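Local atomic coordinates of VIN1 (Oscarella pearsei, PDB entry 6BFI), a protein that binds actin filaments and may play a role in cell-cell adhesion, as a sponge member of the vinculin/alpha-catenin family. Residues G381-L386 against E477-A482; R416-A421 against K444-S449; V576-A581 against Q592-S597; F678-Q683 against V810-E815; Q742-C747 against R751-L756. One frame throughout, in Å; residues are numbered along the deposited sequence.

Contact 1: residues G381-L386 against E477-A482; sequences GPIKAL and EKWLEA
The methyl CD1 of I383 lies against the root of the W479 side chain, 3.8 Å from CB and 3.9 Å from CG of that tryptophan, and stays near the CD2-CE3 side of the indole, approaching it obliquely. This is the tight part of the contact. Both side chains leave their backbones toward the other helix and run antiparallel past one another. In I383 the chain is fully extended (chi1 -167°, chi2 180°), which carries CD1 out from its own helix to the W479 CB. The branch methyl CG2 of I383 takes the second partner, L480 CD2, at 4.1 Å, and that same leucine methyl sits at the edge of the indole, in its plane.

The looser margin lies at L480, which is partly exposed. The closest CA pair, I383 and L480, is 8.7 Å apart and the two segments bury 135 Å² in all: the helix backbones stay apart and side chains bridge them, I383 by its methyls, W479 by its root and L480 by CD2. The contact joins helices 381-390 and 466-493, distant in sequence, within the all-helical bundle architecture of the vinculin family. Helices 399-427 and 452-460 cover the same residues: I383 also touches F410 and V452, and the W479 ring meets that of F410. W479 NE1 is weakly hydrogen-bonded to S449 and T414. Between the segments the contact is wholly apolar, so its stability should rest on shape and burial, with the indole N-H satisfied elsewhere.

Contact 2: residues R416-A421 against K444-S449; sequences RLADTA and KLRDIS
The guanidinium group of R446 has the methyl of A418 over one face and the carboxylate of D419 at its edge. A418 CB stands 3.3 Å above the guanidinium plane, over its centre, with CZ of R446 its nearest atom at 3.4 Å. At the edge, R446 NH2 donates to D419 OD1 over 3.0 Å in a salt bridge. The acceptor lies close to the guanidinium plane, and NH2 approaches OD1 almost head-on, in line with its C-O bond, yet the N-H...O angle of 133° is bent. Carboxylate and guanidinium planes are turned 54° apart, and the sole bond between the two groups is NH2 to OD1. R446 reaches this place with an extended chain from CG to NE.

The two helices, 399-427 and 432-449, form an antiparallel hairpin within the helical-bundle architecture of the vinculin family: the short segments run at 167° to each other, with axes 9.9 Å apart. A418 is the close point, its CA 7.0 Å from that of R446. On the buried side of the salt bridge, L445 CD2 packs on L417 CB at 4.1 Å. L445 continues onto W479 and M486 of helix 466-493, while L417 touches F376 and V379.

Contact 3: residues V576-A581 against Q592-S597; sequences VIEAKA and QRKFCS
E578 meets helix 589-615 first, and it does so with both ends of its side chain. Its CB packs 3.9 Å from F595 CA and 4.1 Å from F595 CB, where the backbones come closest: the CA atoms of E578 and F595 are 5.0 Å apart. The chain then bends at chi2 (-61°), which turns the carboxylate back along the partner helix until OE1 lies 3.5 Å from K594 CB and 3.7 Å from K594 CD. E578 therefore rests on the aliphatic stem of the lysine, which passes at a slant and runs on extended. The ammonium group is carried past, leaving E578 OE1 and K594 NZ 5.3 Å apart.

A579 follows on the buried side. Its methyl touches the F595 ring obliquely at CD1 and CE1, both 3.9 Å away. Beyond the pair, helices 496-519 and 524-550 also touch the ring, through A514, A518 and L527, and A579 meets A531.

Consecutive helices 572-584 and 589-615 thus form an antiparallel hairpin; the segments cross at -154° with axes 8.6 Å apart, a close spacing, consistent with the small A579 at the interface. The chemistry is graded across the interface: methyl against aromatic ring inside, and at the outer margin a carboxylate with the opposite charge of K594 nearby but not in contact, so that any attraction between them is probably modest and long-range.

Contact 4: residues F678-Q683 against V810-E815; sequences FREADQ and VIRASE
E680 and R812 face each other through a two-point salt bridge. R812 NH2 gives a nearly straight bond to E680 OE1, 3.2 Å long at 164°, and R812 NE adds a weak one to E680 OE2. The carboxylate lies at the edge of the guanidinium, but its own plane is turned 56° away, and NH2 meets OE1 from well above the carboxylate plane. Beside the salt bridge, I811 CD1 touches E680 CG (3.8 Å) and A681 CB (4.0 Å).

The bend of E680 at chi2 swings its carboxylate toward the arginine, whose chain is extended from CG to NE. One step out, Q683 NE2 bonds E680 O on a lone pair, in the carbonyl plane, a bond within the same segment that links the Q683 side chain back to E680. I811 also packs on V695 of helix 690-710. With segments running nearly parallel, 24° apart, helices 669-682 and 786-817 are laid side by side in the C-terminal helical bundle, as in vinculin-family proteins.

Contact 5: residues Q742-C747 against R751-L756; sequences QIANAC and RAKTNL
L756 pushes its methyl CD2 against A744 CB at 3.7 Å, the centre of the apolar part of this contact. The same methyl reaches I743 CG2 at 4.2 Å. Extension of L756 away from its own backbone N (chi1 179°) points the isobutyl group across to helix 718-745. On the flank, C747 SG comes within 4.5 Å of A752 CB, a looser touch.

Outward from this layer lies K753. Its chain is extended as far as CE, lying close along A744 O, and then bends at chi4 (74°) so that NZ turns into a cluster of backbone oxygens. Two carbonyls clearly receive it; A744 O is a third, but at a distance too short to be taken literally. The bond from NZ to C747 O, 2.9 Å long, lies in the carbonyl plane on a lone pair. N745 O is also 2.9 Å from NZ, but here the donor stands 58° above the carbonyl plane. These oxygens lie where helix 718-745 ends, A746 being the first residue to leave helical angles, so the ammonium group sits where it could offset part of the negative helix end, an inferred effect.

The arrangement closes the short connection from helix 718-745 into helix 750-760. Helix 786-817 packs against it, with A817 on I743 and both A813 and S814 on L756, while A746 shares backbone hydrogen bonds with R822.

Contacts 1 and 2 are neighbours, their centres 12 Å apart and joined by a long, weak ion pair between E481 and K444; contact 2 is nested within the loop that contact 1 closes. Contacts 4 and 5 pair likewise, 15 Å between centres, where A813 meets N755. These four are buried, whereas contact 3 is only partly buried and stands farther out, 47 Å from the centre of the chain. Contacts 2, 3 and 5 join helices consecutive in the chain, while 1 and 4 join distant ones. Contact 1 is purely apolar; 2 and 4 add an arginine-carboxylate pair, contact 3 leaves its charges apart, and contact 5 spends a lysine on backbone carbonyls.

Contact 1: residues G381-L386 against E477-A482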
# COMPACT_ATOMS: atom_id res chain seq x y z
N GLY A 381 -23.69 8.86 -14.16
CA GLY A 381 -24.54 9.26 -15.26
C GLY A 381 -24.61 8.27 -16.41
O GLY A 381 -25.69 7.78 -16.77
N PRO A 382 -23.46 7.98 -17.03
CA PRO A 382 -23.49 7.12 -18.23
C PRO A 382 -24.05 5.72 -17.99
O PRO A 382 -24.77 5.20 -18.85
CB PRO A 382 -22.01 7.07 -18.65
CG PRO A 382 -21.45 8.35 -18.14
CD PRO A 382 -22.14 8.59 -16.83
N ILE A 383 -23.75 5.10 -16.84
CA ILE A 383 -24.28 3.76 -16.61
C ILE A 383 -25.78 3.82 -16.34
O ILE A 383 -26.51 2.87 -16.66
CB ILE A 383 -23.52 3.06 -15.46
CG1 ILE A 383 -23.87 1.56 -15.43
CG2 ILE A 383 -23.85 3.69 -14.12
CD1 ILE A 383 -23.18 0.79 -14.33
N LYS A 384 -26.26 4.92 -15.76
CA LYS A 384 -27.70 5.09 -15.61
C LYS A 384 -28.37 5.26 -16.96
O LYS A 384 -29.45 4.70 -17.20
CB LYS A 384 -27.99 6.29 -14.71
CG LYS A 384 -29.47 6.53 -14.46
CD LYS A 384 -30.11 5.32 -13.80
CE LYS A 384 -31.59 5.56 -13.53
NZ LYS A 384 -32.23 4.37 -12.92
N ALA A 385 -27.74 6.02 -17.86
CA ALA A 385 -28.26 6.15 -19.22
C ALA A 385 -28.27 4.81 -19.94
O ALA A 385 -29.18 4.54 -20.74
CB ALA A 385 -27.44 7.18 -20.00
N LEU A 386 -27.28 3.96 -19.67
CA LEU A 386 -27.27 2.63 -20.28
C LEU A 386 -28.39 1.76 -19.72
O LEU A 386 -29.08 1.07 -20.48
CB LEU A 386 -25.92 1.96 -20.06
CG LEU A 386 -25.82 0.50 -20.53
CD1 LEU A 386 -25.95 0.41 -22.05
CD2 LEU A 386 -24.52 -0.13 -20.07
N GLU A 477 -25.01 -1.55 -9.17
CA GLU A 477 -24.58 -1.10 -7.85
C GLU A 477 -23.16 -1.58 -7.53
O GLU A 477 -22.44 -0.90 -6.79
CB GLU A 477 -25.56 -1.58 -6.79
CG GLU A 477 -26.95 -0.98 -6.95
CD GLU A 477 -27.96 -1.59 -6.00
OE1 GLU A 477 -28.48 -0.85 -5.13
OE2 GLU A 477 -28.24 -2.80 -6.12
N LYS A 478 -22.75 -2.72 -8.07
CA LYS A 478 -21.35 -3.13 -7.91
C LYS A 478 -20.42 -2.17 -8.64
O LYS A 478 -19.39 -1.75 -8.08
CB LYS A 478 -21.14 -4.56 -8.41
CG LYS A 478 -21.81 -5.60 -7.54
CD LYS A 478 -21.29 -5.53 -6.12
CE LYS A 478 -22.21 -6.25 -5.16
NZ LYS A 478 -21.73 -6.15 -3.75
N TRP A 479 -20.77 -1.79 -9.87
CA TRP A 479 -19.95 -0.83 -10.60
C TRP A 479 -19.91 0.51 -9.89
O TRP A 479 -18.85 1.14 -9.79
CB TRP A 479 -20.47 -0.66 -12.03
CG TRP A 479 -19.58 0.19 -12.89
CD1 TRP A 479 -18.64 -0.24 -13.78
CD2 TRP A 479 -19.55 1.63 -12.93
NE1 TRP A 479 -18.02 0.84 -14.37
CE2 TRP A 479 -18.56 1.99 -13.87
CE3 TRP A 479 -20.25 2.64 -12.27
CZ2 TRP A 479 -18.26 3.32 -14.16
CZ3 TRP A 479 -19.95 3.96 -12.56
CH2 TRP A 479 -18.97 4.29 -13.50
N LEU A 480 -21.05 0.97 -9.38
CA LEU A 480 -21.08 2.25 -8.67
C LEU A 480 -20.27 2.19 -7.39
O LEU A 480 -19.61 3.17 -7.01
CB LEU A 480 -22.53 2.65 -8.36
CG LEU A 480 -23.36 3.15 -9.54
CD1 LEU A 480 -24.78 3.49 -9.10
CD2 LEU A 480 -22.70 4.35 -10.20
N GLU A 481 -20.29 1.05 -6.69
CA GLU A 481 -19.49 0.91 -5.48
C GLU A 481 -18.00 0.98 -5.79
O GLU A 481 -17.27 1.77 -5.18
CB GLU A 481 -19.84 -0.40 -4.77
CG GLU A 481 -18.90 -0.75 -3.63
CD GLU A 481 -18.11 -2.02 -3.90
OE1 GLU A 481 -18.68 -2.96 -4.50
OE2 GLU A 481 -16.92 -2.08 -3.52
N ALA A 482 -17.54 0.16 -6.74
CA ALA A 482 -16.13 0.17 -7.09
C ALA A 482 -15.69 1.54 -7.59
O ALA A 482 -14.63 2.05 -7.19
CB ALA A 482 -15.84 -0.90 -8.14

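Contact 2: residues R416-A421 against K444-S449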
# COMPACT_ATOMS: atom_id res chain seq x y z
N ARG A 416 -12.04 5.82 -19.15
CA ARG A 416 -11.42 7.10 -18.80
C ARG A 416 -11.20 7.20 -17.29
O ARG A 416 -10.17 7.72 -16.84
CB ARG A 416 -12.27 8.26 -19.30
CG ARG A 416 -11.67 9.62 -19.05
CD ARG A 416 -10.37 9.80 -19.82
NE ARG A 416 -9.92 11.19 -19.81
CZ ARG A 416 -8.95 11.67 -20.57
NH1 ARG A 416 -8.31 10.88 -21.42
NH2 ARG A 416 -8.63 12.95 -20.50
N LEU A 417 -12.17 6.73 -16.49
CA LEU A 417 -11.99 6.73 -15.04
C LEU A 417 -10.76 5.93 -14.65
O LEU A 417 -9.93 6.39 -13.85
CB LEU A 417 -13.23 6.17 -14.35
CG LEU A 417 -14.52 6.99 -14.45
CD1 LEU A 417 -15.62 6.32 -13.64
CD2 LEU A 417 -14.29 8.42 -13.98
N ALA A 418 -10.62 4.72 -15.20
CA ALA A 418 -9.48 3.88 -14.83
C ALA A 418 -8.16 4.48 -15.30
O ALA A 418 -7.15 4.41 -14.60
CB ALA A 418 -9.67 2.47 -15.39
N ASP A 419 -8.16 5.08 -16.50
CA ASP A 419 -6.95 5.74 -16.99
C ASP A 419 -6.54 6.89 -16.08
O ASP A 419 -5.36 7.04 -15.74
CB ASP A 419 -7.16 6.24 -18.42
CG ASP A 419 -7.07 5.13 -19.45
OD1 ASP A 419 -7.19 3.95 -19.06
OD2 ASP A 419 -6.87 5.45 -20.64
N THR A 420 -7.51 7.71 -15.66
CA THR A 420 -7.20 8.82 -14.77
C THR A 420 -6.68 8.32 -13.43
O THR A 420 -5.72 8.87 -12.88
CB THR A 420 -8.44 9.70 -14.58
OG1 THR A 420 -8.71 10.40 -15.80
CG2 THR A 420 -8.23 10.71 -13.46
N ALA A 421 -7.29 7.26 -12.89
CA ALA A 421 -6.75 6.65 -11.67
C ALA A 421 -5.31 6.21 -11.87
O ALA A 421 -4.47 6.38 -10.97
CB ALA A 421 -7.63 5.47 -11.24
N LYS A 444 -9.97 -3.64 -10.63
CA LYS A 444 -11.29 -4.13 -10.26
C LYS A 444 -12.39 -3.41 -11.03
O LYS A 444 -13.35 -4.04 -11.50
CB LYS A 444 -11.51 -3.99 -8.75
CG LYS A 444 -12.97 -3.91 -8.34
CD LYS A 444 -13.15 -4.15 -6.86
CE LYS A 444 -14.62 -4.00 -6.46
NZ LYS A 444 -14.90 -4.50 -5.09
N LEU A 445 -12.25 -2.09 -11.19
CA LEU A 445 -13.27 -1.33 -11.92
C LEU A 445 -13.38 -1.80 -13.37
O LEU A 445 -14.49 -1.97 -13.89
CB LEU A 445 -12.97 0.16 -11.86
CG LEU A 445 -14.02 1.06 -12.53
CD1 LEU A 445 -15.37 0.86 -11.87
CD2 LEU A 445 -13.60 2.52 -12.47
N ARG A 446 -12.24 -2.00 -14.04
CA ARG A 446 -12.28 -2.53 -15.40
C ARG A 446 -12.94 -3.91 -15.42
O ARG A 446 -13.83 -4.18 -16.25
CB ARG A 446 -10.86 -2.61 -15.98
CG ARG A 446 -10.15 -1.27 -16.12
CD ARG A 446 -8.80 -1.44 -16.80
NE ARG A 446 -8.26 -0.18 -17.30
CZ ARG A 446 -7.25 0.47 -16.73
NH1 ARG A 446 -6.68 -0.01 -15.63
NH2 ARG A 446 -6.83 1.61 -17.25
N ASP A 447 -12.52 -4.79 -14.50
CA ASP A 447 -13.03 -6.15 -14.49
C ASP A 447 -14.54 -6.19 -14.34
O ASP A 447 -15.24 -6.87 -15.10
CB ASP A 447 -12.35 -6.95 -13.38
CG ASP A 447 -12.79 -8.40 -13.34
OD1 ASP A 447 -12.37 -9.17 -14.24
OD2 ASP A 447 -13.55 -8.77 -12.43
N ILE A 448 -15.08 -5.46 -13.36
CA ILE A 448 -16.53 -5.44 -13.18
C ILE A 448 -17.20 -4.70 -14.32
O ILE A 448 -18.37 -4.96 -14.65
CB ILE A 448 -16.91 -4.84 -11.81
CG1 ILE A 448 -18.41 -5.00 -11.55
CG2 ILE A 448 -16.52 -3.37 -11.73
CD1 ILE A 448 -18.92 -6.42 -11.73
N SER A 449 -16.49 -3.77 -14.97
CA SER A 449 -17.05 -3.09 -16.12
C SER A 449 -17.28 -4.04 -17.29
O SER A 449 -18.16 -3.81 -18.12
CB SER A 449 -16.14 -1.93 -16.55
OG SER A 449 -16.04 -0.96 -15.53

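Contact 3: residues V576-A581 against Q592-S597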
# COMPACT_ATOMS: atom_id res chain seq x y z
N VAL A 576 -31.33 24.80 -9.06
CA VAL A 576 -31.86 23.92 -10.10
C VAL A 576 -33.36 24.13 -10.27
O VAL A 576 -33.86 24.19 -11.40
CB VAL A 576 -31.52 22.45 -9.78
CG1 VAL A 576 -32.19 21.52 -10.77
CG2 VAL A 576 -30.01 22.24 -9.78
N ILE A 577 -34.10 24.25 -9.17
CA ILE A 577 -35.54 24.43 -9.31
C ILE A 577 -35.85 25.79 -9.92
O ILE A 577 -36.86 25.95 -10.62
CB ILE A 577 -36.26 24.22 -7.97
CG1 ILE A 577 -36.10 25.42 -7.04
CG2 ILE A 577 -35.76 22.95 -7.28
CD1 ILE A 577 -36.97 25.36 -5.80
N GLU A 578 -35.00 26.80 -9.68
CA GLU A 578 -35.19 28.08 -10.35
C GLU A 578 -34.89 27.97 -11.84
O GLU A 578 -35.57 28.60 -12.66
CB GLU A 578 -34.33 29.17 -9.70
CG GLU A 578 -34.73 29.54 -8.28
CD GLU A 578 -36.13 30.11 -8.17
OE1 GLU A 578 -36.65 30.65 -9.17
OE2 GLU A 578 -36.72 30.02 -7.07
N ALA A 579 -33.88 27.18 -12.20
CA ALA A 579 -33.59 26.95 -13.61
C ALA A 579 -34.78 26.30 -14.31
O ALA A 579 -35.20 26.73 -15.39
CB ALA A 579 -32.33 26.09 -13.77
N LYS A 580 -35.34 25.25 -13.70
CA LYS A 580 -36.54 24.63 -14.25
C LYS A 580 -37.69 25.62 -14.33
O LYS A 580 -38.48 25.61 -15.28
CB LYS A 580 -36.94 23.41 -13.42
CG LYS A 580 -35.89 22.31 -13.40
CD LYS A 580 -36.23 21.22 -12.39
CE LYS A 580 -35.17 20.13 -12.37
NZ LYS A 580 -35.42 19.12 -11.30
N ALA A 581 -37.79 26.51 -13.33
CA ALA A 581 -38.78 27.58 -13.41
C ALA A 581 -38.53 28.49 -14.61
O ALA A 581 -39.48 29.05 -15.16
CB ALA A 581 -38.78 28.39 -12.11
N GLN A 592 -35.74 34.81 -14.29
CA GLN A 592 -34.35 34.87 -14.70
C GLN A 592 -33.48 35.50 -13.62
O GLN A 592 -32.37 35.01 -13.34
CB GLN A 592 -34.22 35.66 -16.01
CG GLN A 592 -34.88 35.00 -17.20
CD GLN A 592 -34.83 35.87 -18.45
OE1 GLN A 592 -34.39 37.02 -18.40
NE2 GLN A 592 -35.27 35.32 -19.57
N ARG A 593 -33.96 36.57 -12.98
CA ARG A 593 -33.21 37.19 -11.90
C ARG A 593 -33.04 36.23 -10.73
O ARG A 593 -31.95 36.12 -10.15
CB ARG A 593 -33.89 38.47 -11.44
CG ARG A 593 -33.79 39.62 -12.42
CD ARG A 593 -34.29 40.92 -11.79
NE ARG A 593 -35.71 40.87 -11.48
CZ ARG A 593 -36.66 41.39 -12.25
NH1 ARG A 593 -36.34 41.99 -13.39
NH2 ARG A 593 -37.94 41.30 -11.89
N LYS A 594 -34.11 35.52 -10.36
CA LYS A 594 -34.02 34.54 -9.28
C LYS A 594 -32.97 33.48 -9.59
O LYS A 594 -32.12 33.17 -8.75
CB LYS A 594 -35.39 33.88 -9.06
CG LYS A 594 -36.50 34.84 -8.67
CD LYS A 594 -37.84 34.13 -8.63
CE LYS A 594 -38.97 35.09 -8.30
NZ LYS A 594 -40.31 34.45 -8.42
N PHE A 595 -33.01 32.92 -10.81
CA PHE A 595 -32.04 31.90 -11.18
C PHE A 595 -30.62 32.44 -11.15
O PHE A 595 -29.70 31.78 -10.65
CB PHE A 595 -32.37 31.34 -12.56
CG PHE A 595 -31.20 30.70 -13.25
CD1 PHE A 595 -30.70 29.49 -12.80
CD2 PHE A 595 -30.60 31.30 -14.34
CE1 PHE A 595 -29.62 28.89 -13.42
CE2 PHE A 595 -29.51 30.71 -14.96
CZ PHE A 595 -29.02 29.51 -14.50
N CYS A 596 -30.41 33.65 -11.68
CA CYS A 596 -29.07 34.23 -11.69
C CYS A 596 -28.55 34.42 -10.27
O CYS A 596 -27.38 34.11 -9.98
CB CYS A 596 -29.08 35.56 -12.44
SG CYS A 596 -29.38 35.41 -14.22
N SER A 597 -29.40 34.91 -9.36
CA SER A 597 -28.98 35.08 -7.97
C SER A 597 -28.67 33.74 -7.32
O SER A 597 -27.72 33.63 -6.52
CB SER A 597 -30.05 35.82 -7.18
OG SER A 597 -30.33 37.08 -7.77

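Contact 4: residues F678-Q683 against V810-E815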
# COMPACT_ATOMS: atom_id res chain seq x y z
N PHE A 678 22.32 5.00 6.80
CA PHE A 678 23.18 6.02 7.38
C PHE A 678 23.25 7.25 6.48
O PHE A 678 23.28 8.38 6.97
CB PHE A 678 24.58 5.45 7.61
CG PHE A 678 25.55 6.44 8.20
CD1 PHE A 678 25.64 6.62 9.57
CD2 PHE A 678 26.39 7.18 7.37
CE1 PHE A 678 26.53 7.53 10.10
CE2 PHE A 678 27.28 8.09 7.91
CZ PHE A 678 27.35 8.26 9.27
N ARG A 679 23.28 7.04 5.16
CA ARG A 679 23.34 8.17 4.24
C ARG A 679 22.01 8.90 4.17
O ARG A 679 21.99 10.12 3.99
CB ARG A 679 23.76 7.68 2.86
CG ARG A 679 24.30 8.77 1.96
CD ARG A 679 25.17 8.19 0.87
NE ARG A 679 26.31 7.44 1.40
CZ ARG A 679 26.38 6.11 1.44
NH1 ARG A 679 25.38 5.38 0.96
NH2 ARG A 679 27.45 5.51 1.95
N GLU A 680 20.90 8.18 4.30
CA GLU A 680 19.60 8.85 4.34
C GLU A 680 19.49 9.75 5.57
O GLU A 680 19.00 10.88 5.47
CB GLU A 680 18.47 7.82 4.33
CG GLU A 680 17.07 8.42 4.39
CD GLU A 680 16.71 9.17 3.12
OE1 GLU A 680 17.26 8.84 2.05
OE2 GLU A 680 15.86 10.09 3.20
N ALA A 681 19.94 9.26 6.73
CA ALA A 681 19.85 10.06 7.95
C ALA A 681 20.97 11.08 8.08
O ALA A 681 20.85 12.00 8.90
CB ALA A 681 19.85 9.14 9.17
N ASP A 682 22.05 10.96 7.30
CA ASP A 682 23.21 11.82 7.49
C ASP A 682 22.99 13.23 6.97
O ASP A 682 23.64 14.17 7.46
CB ASP A 682 24.44 11.20 6.82
CG ASP A 682 25.73 11.89 7.21
OD1 ASP A 682 25.85 12.33 8.37
OD2 ASP A 682 26.64 11.99 6.35
N GLN A 683 22.10 13.41 6.00
CA GLN A 683 21.84 14.73 5.46
C GLN A 683 21.10 15.64 6.43
O GLN A 683 20.96 16.84 6.16
CB GLN A 683 21.06 14.62 4.15
CG GLN A 683 19.83 13.73 4.22
CD GLN A 683 19.14 13.58 2.88
OE1 GLN A 683 19.15 14.50 2.06
NE2 GLN A 683 18.53 12.42 2.65
N VAL A 810 10.85 4.88 7.10
CA VAL A 810 10.33 5.48 8.33
C VAL A 810 10.93 6.87 8.54
O VAL A 810 10.27 7.76 9.08
CB VAL A 810 10.59 4.55 9.53
CG1 VAL A 810 10.47 5.31 10.85
CG2 VAL A 810 9.61 3.39 9.51
N ILE A 811 12.19 7.08 8.13
CA ILE A 811 12.76 8.42 8.16
C ILE A 811 11.91 9.36 7.30
O ILE A 811 11.41 10.39 7.77
CB ILE A 811 14.22 8.42 7.68
CG1 ILE A 811 15.08 7.46 8.50
CG2 ILE A 811 14.80 9.82 7.72
CD1 ILE A 811 16.46 7.32 7.93
N ARG A 812 11.73 8.99 6.03
CA ARG A 812 10.99 9.88 5.13
C ARG A 812 9.55 10.08 5.60
O ARG A 812 9.04 11.20 5.59
CB ARG A 812 11.04 9.34 3.71
CG ARG A 812 12.44 9.28 3.13
CD ARG A 812 12.44 8.79 1.70
NE ARG A 812 13.80 8.63 1.18
CZ ARG A 812 14.08 8.22 -0.05
NH1 ARG A 812 13.11 7.92 -0.90
NH2 ARG A 812 15.35 8.10 -0.43
N ALA A 813 8.88 9.00 6.01
CA ALA A 813 7.50 9.11 6.45
C ALA A 813 7.37 9.92 7.73
O ALA A 813 6.34 10.57 7.95
CB ALA A 813 6.89 7.72 6.64
N SER A 814 8.40 9.90 8.58
CA SER A 814 8.37 10.71 9.79
C SER A 814 8.55 12.18 9.46
O SER A 814 7.86 13.05 10.02
CB SER A 814 9.45 10.24 10.76
OG SER A 814 9.29 8.87 11.09
N GLU A 815 9.48 12.49 8.54
CA GLU A 815 9.62 13.86 8.07
C GLU A 815 8.31 14.36 7.46
O GLU A 815 7.94 15.53 7.63
CB GLU A 815 10.76 13.96 7.07
CG GLU A 815 11.16 15.39 6.69
CD GLU A 815 10.35 15.94 5.54
OE1 GLU A 815 9.65 15.16 4.87
OE2 GLU A 815 10.41 17.17 5.30

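Contact 5: residues Q742-C747 against R751-L756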
# COMPACT_ATOMS: atom_id res chain seq x y z
N GLN A 742 5.15 8.09 18.66
CA GLN A 742 4.83 9.39 19.25
C GLN A 742 4.69 10.47 18.19
O GLN A 742 3.89 11.40 18.35
CB GLN A 742 5.91 9.79 20.26
CG GLN A 742 6.04 8.86 21.45
CD GLN A 742 7.14 9.29 22.40
OE1 GLN A 742 7.64 10.41 22.32
NE2 GLN A 742 7.52 8.40 23.30
N ILE A 743 5.44 10.36 17.09
CA ILE A 743 5.30 11.32 16.00
C ILE A 743 3.99 11.09 15.26
O ILE A 743 3.28 12.05 14.92
CB ILE A 743 6.52 11.22 15.06
CG1 ILE A 743 7.76 11.78 15.75
CG2 ILE A 743 6.24 11.95 13.75
CD1 ILE A 743 9.04 11.12 15.33
N ALA A 744 3.64 9.83 15.00
CA ALA A 744 2.39 9.54 14.30
C ALA A 744 1.18 9.94 15.13
O ALA A 744 0.16 10.35 14.56
CB ALA A 744 2.32 8.05 13.95
N ASN A 745 1.27 9.86 16.45
CA ASN A 745 0.12 10.16 17.29
C ASN A 745 -0.23 11.64 17.25
O ASN A 745 -1.41 12.01 17.18
CB ASN A 745 0.39 9.72 18.73
CG ASN A 745 -0.87 9.73 19.59
OD1 ASN A 745 -1.19 10.73 20.22
ND2 ASN A 745 -1.57 8.60 19.61
N ALA A 746 0.78 12.51 17.28
CA ALA A 746 0.56 13.95 17.27
C ALA A 746 0.38 14.53 15.87
O ALA A 746 0.35 15.75 15.72
CB ALA A 746 1.72 14.66 17.98
N CYS A 747 0.26 13.68 14.86
CA CYS A 747 0.06 14.12 13.49
C CYS A 747 -1.43 14.26 13.19
O CYS A 747 -2.23 13.40 13.55
CB CYS A 747 0.70 13.14 12.51
SG CYS A 747 0.50 13.57 10.76
N ARG A 751 -3.51 10.84 6.25
CA ARG A 751 -2.79 10.22 5.14
C ARG A 751 -1.35 9.91 5.53
O ARG A 751 -0.90 8.76 5.41
CB ARG A 751 -2.85 11.13 3.91
CG ARG A 751 -3.95 10.76 2.92
CD ARG A 751 -4.71 11.99 2.42
NE ARG A 751 -3.84 12.96 1.76
CZ ARG A 751 -4.24 14.15 1.34
NH1 ARG A 751 -5.50 14.53 1.51
NH2 ARG A 751 -3.38 14.97 0.74
N ALA A 752 -0.62 10.92 6.00
CA ALA A 752 0.76 10.70 6.43
C ALA A 752 0.82 9.86 7.70
O ALA A 752 1.74 9.04 7.87
CB ALA A 752 1.46 12.04 6.64
N LYS A 753 -0.15 10.05 8.60
CA LYS A 753 -0.25 9.22 9.80
C LYS A 753 -0.31 7.74 9.42
O LYS A 753 0.49 6.92 9.91
CB LYS A 753 -1.50 9.63 10.58
CG LYS A 753 -1.54 9.23 12.04
CD LYS A 753 -2.91 9.54 12.63
CE LYS A 753 -2.91 9.54 14.15
NZ LYS A 753 -2.25 10.76 14.70
N THR A 754 -1.26 7.38 8.55
CA THR A 754 -1.35 6.01 8.06
C THR A 754 -0.07 5.58 7.36
O THR A 754 0.39 4.45 7.53
CB THR A 754 -2.55 5.88 7.12
OG1 THR A 754 -3.77 6.00 7.87
CG2 THR A 754 -2.54 4.54 6.40
N ASN A 755 0.52 6.48 6.57
CA ASN A 755 1.76 6.15 5.86
C ASN A 755 2.85 5.72 6.83
O ASN A 755 3.60 4.77 6.55
CB ASN A 755 2.22 7.34 5.03
CG ASN A 755 3.46 7.04 4.22
OD1 ASN A 755 3.68 5.91 3.79
ND2 ASN A 755 4.29 8.06 4.00
N LEU A 756 2.95 6.39 7.98
CA LEU A 756 3.99 6.04 8.95
C LEU A 756 3.62 4.79 9.74
O LEU A 756 4.50 3.96 10.04
CB LEU A 756 4.23 7.22 9.90
CG LEU A 756 5.28 7.02 10.99
CD1 LEU A 756 6.65 6.70 10.40
CD2 LEU A 756 5.36 8.26 11.88